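Local atomic coordinates of gSG7 salivary protein (Anopheles stephensi, PDB entry 6XMB), a protein that inhibits the host kallikrein-kinin contact pathway of coagulation by preventing reciprocal activation of factor XII and prekallikrein, and weakly inhibits the alternative complement pathway. Residues S74-G79 against A97-Y102. Residues are numbered along the deposited sequence; the frame is centred on the assembly and turned at random.
Sequences STFYAG and AAEPTY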
ATOM      1  N   SER A  74      -8.422   3.430   4.555  1.00 41.89           N
ATOM      2  CA  SER A  74      -8.940   2.497   3.552  1.00 46.03           C
ATOM      3  C   SER A  74      -9.626   3.254   2.427  1.00 46.78           C
ATOM      4  O   SER A  74      -9.422   2.961   1.248  1.00 51.37           O
ATOM      5  CB  SER A  74      -9.927   1.496   4.192  1.00 53.25           C
ATOM      6  OG  SER A  74      -9.337   0.758   5.254  1.00 54.58           O
ATOM      7  N   THR A  75     -10.433   4.258   2.777  1.00 45.87           N
ATOM      8  CA  THR A  75     -11.093   5.078   1.763  1.00 47.30           C
ATOM      9  C   THR A  75     -10.089   5.877   0.935  1.00 45.25           C
ATOM     10  O   THR A  75     -10.324   6.123  -0.250  1.00 48.78           O
ATOM     11  CB  THR A  75     -12.086   6.025   2.434  1.00 46.41           C
ATOM     12  OG1 THR A  75     -12.912   5.269   3.315  1.00 49.60           O
ATOM     13  CG2 THR A  75     -12.965   6.732   1.408  1.00 49.94           C
ATOM     14  N   PHE A  76      -8.981   6.304   1.538  1.00 45.12           N
ATOM     15  CA  PHE A  76      -7.960   7.010   0.768  1.00 45.69           C
ATOM     16  C   PHE A  76      -7.338   6.065  -0.260  1.00 48.40           C
ATOM     17  O   PHE A  76      -7.319   6.366  -1.457  1.00 51.84           O
ATOM     18  CB  PHE A  76      -6.927   7.631   1.736  1.00 41.59           C
ATOM     19  CG  PHE A  76      -5.863   8.527   1.071  1.00 38.73           C
ATOM     20  CD1 PHE A  76      -6.019   9.031  -0.205  1.00 42.41           C
ATOM     21  CD2 PHE A  76      -4.706   8.846   1.758  1.00 34.10           C
ATOM     22  CE1 PHE A  76      -5.028   9.831  -0.785  1.00 44.12           C
ATOM     23  CE2 PHE A  76      -3.719   9.638   1.198  1.00 34.92           C
ATOM     24  CZ  PHE A  76      -3.876  10.133  -0.083  1.00 37.56           C
ATOM     25  N   TYR A  77      -6.959   4.851   0.162  1.00 42.49           N
ATOM     26  CA  TYR A  77      -6.395   3.879  -0.785  1.00 46.47           C
ATOM     27  C   TYR A  77      -7.372   3.478  -1.882  1.00 53.85           C
ATOM     28  O   TYR A  77      -6.947   3.180  -3.010  1.00 58.65           O
ATOM     29  CB  TYR A  77      -5.922   2.607  -0.080  1.00 45.57           C
ATOM     30  CG  TYR A  77      -5.000   1.813  -0.992  1.00 53.19           C
ATOM     31  CD1 TYR A  77      -3.757   2.334  -1.361  1.00 50.11           C
ATOM     32  CD2 TYR A  77      -5.379   0.587  -1.521  1.00 58.25           C
ATOM     33  CE1 TYR A  77      -2.915   1.642  -2.204  1.00 55.87           C
ATOM     34  CE2 TYR A  77      -4.543  -0.117  -2.365  1.00 61.58           C
ATOM     35  CZ  TYR A  77      -3.307   0.420  -2.705  1.00 62.08           C
ATOM     36  OH  TYR A  77      -2.446  -0.244  -3.543  1.00 67.13           O
ATOM     37  N   ALA A  78      -8.671   3.408  -1.568  1.00 48.83           N
ATOM     38  CA  ALA A  78      -9.651   3.126  -2.609  1.00 54.70           C
ATOM     39  C   ALA A  78      -9.710   4.260  -3.623  1.00 54.86           C
ATOM     40  O   ALA A  78      -9.764   4.017  -4.831  1.00 59.27           O
ATOM     41  CB  ALA A  78     -11.028   2.875  -1.987  1.00 58.24           C
ATOM     42  N   GLY A  79      -9.676   5.507  -3.158  1.00 52.67           N
ATOM     43  CA  GLY A  79      -9.664   6.622  -4.091  1.00 56.26           C
ATOM     44  C   GLY A  79      -8.406   6.658  -4.936  1.00 58.27           C
ATOM     45  O   GLY A  79      -8.450   6.995  -6.121  1.00 64.99           O
ATOM     46  N   ALA A  97      -7.307  13.967  -5.976  1.00 60.86           N
ATOM     47  CA  ALA A  97      -8.733  13.962  -5.677  1.00 59.98           C
ATOM     48  C   ALA A  97      -9.045  13.357  -4.313  1.00 57.02           C
ATOM     49  O   ALA A  97      -9.957  13.832  -3.617  1.00 56.77           O
ATOM     50  CB  ALA A  97      -9.484  13.203  -6.767  1.00 65.03           C
ATOM     51  N   ALA A  98      -8.289  12.333  -3.911  1.00 56.64           N
ATOM     52  CA  ALA A  98      -8.576  11.572  -2.701  1.00 51.60           C
ATOM     53  C   ALA A  98      -7.859  12.092  -1.471  1.00 47.27           C
ATOM     54  O   ALA A  98      -8.354  11.911  -0.355  1.00 46.21           O
ATOM     55  CB  ALA A  98      -8.197  10.101  -2.897  1.00 51.64           C
ATOM     56  N   GLU A  99      -6.695  12.704  -1.633  1.00 52.68           N
ATOM     57  CA  GLU A  99      -5.956  13.149  -0.451  1.00 48.49           C
ATOM     58  C   GLU A  99      -6.684  14.237   0.315  1.00 46.36           C
ATOM     59  O   GLU A  99      -6.758  14.135   1.555  1.00 42.57           O
ATOM     60  CB  GLU A  99      -4.545  13.602  -0.840  1.00 46.78           C
ATOM     61  CG  GLU A  99      -3.782  13.995   0.402  1.00 43.02           C
ATOM     62  CD  GLU A  99      -2.339  14.335   0.160  1.00 42.37           C
ATOM     63  OE1 GLU A  99      -2.043  15.457  -0.323  1.00 43.83           O
ATOM     64  OE2 GLU A  99      -1.487  13.492   0.490  1.00 40.59           O
ATOM     65  N   PRO A 100      -7.193  15.312  -0.302  1.00 46.90           N
ATOM     66  CA  PRO A 100      -7.848  16.357   0.504  1.00 47.90           C
ATOM     67  C   PRO A 100      -9.017  15.816   1.320  1.00 45.83           C
ATOM     68  O   PRO A 100      -9.116  16.098   2.517  1.00 43.60           O
ATOM     69  CB  PRO A 100      -8.295  17.385  -0.547  1.00 50.03           C
ATOM     70  CG  PRO A 100      -7.432  17.117  -1.740  1.00 51.91           C
ATOM     71  CD  PRO A 100      -7.225  15.646  -1.742  1.00 51.11           C
ATOM     72  N   THR A 101      -9.880  15.009   0.705  1.00 48.61           N
ATOM     73  CA  THR A 101     -10.934  14.310   1.444  1.00 47.52           C
ATOM     74  C   THR A 101     -10.377  13.602   2.681  1.00 45.33           C
ATOM     75  O   THR A 101     -10.909  13.749   3.782  1.00 44.13           O
ATOM     76  CB  THR A 101     -11.629  13.315   0.508  1.00 50.20           C
ATOM     77  OG1 THR A 101     -12.262  14.028  -0.564  1.00 54.48           O
ATOM     78  CG2 THR A 101     -12.659  12.473   1.255  1.00 51.04           C
ATOM     79  N   TYR A 102      -9.267  12.866   2.521  1.00 45.38           N
ATOM     80  CA  TYR A 102      -8.661  12.138   3.638  1.00 41.82           C
ATOM     81  C   TYR A 102      -8.111  13.079   4.701  1.00 42.93           C
ATOM     82  O   TYR A 102      -8.302  12.846   5.899  1.00 43.05           O
ATOM     83  CB  TYR A 102      -7.562  11.223   3.099  1.00 41.57           C
ATOM     84  CG  TYR A 102      -6.608  10.589   4.114  1.00 40.59           C
ATOM     85  CD1 TYR A 102      -7.011   9.496   4.906  1.00 36.87           C
ATOM     86  CD2 TYR A 102      -5.283  11.043   4.234  1.00 35.44           C
ATOM     87  CE1 TYR A 102      -6.135   8.892   5.802  1.00 33.45           C
ATOM     88  CE2 TYR A 102      -4.398  10.455   5.118  1.00 31.81           C
ATOM     89  CZ  TYR A 102      -4.814   9.369   5.895  1.00 34.20           C
ATOM     90  OH  TYR A 102      -3.922   8.780   6.787  1.00 30.77           O
TER
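Phe-76 and Tyr-102 join helices 59-80 and 92-116 of an all-helical fold, packed as an antiparallel pair whose local axes approach to 8.7 Å at 166°. Their rings form an offset stack with centroids 4.6 Å apart and planes inclined by 24°; Phe-76 CD2 lies over one face of the Tyr-102 ring, displaced toward its rim. With CG anti to the backbone N (chi1 -174°), the Phe-76 ring reaches across to helix 92-116, where CB of Tyr-102 makes a CH-pi contact over one of its faces and Ala-98 CB sits at the ring edge, 3.6 Å from Phe-76 CD1. Farther out, Phe-76 CZ rests against Glu-99 CB, and the extended Glu-99 chain runs alongside the ring in the same direction. The polar ends of Glu-99 and Tyr-102 turn to helix 6-49: the Glu-99 carboxylate forms a salt bridge with Arg-31, and the Tyr-102 hydroxyl is hydrogen-bonded to the carbonyl of Ala-32. Tyr-28 of that helix also meets the Phe-76 ring, so all three long helices contribute to the packing here. The other side of the interface is looser: Thr-75 and Thr-101 are exposed, and Thr-75 CG2 and Thr-101 CG2 come no nearer than 5.8 Å. The backbones come nearest at Gly-79, where the lack of a side chain lets Ala-98 CB lie 4.0 Å from Gly-79 CA.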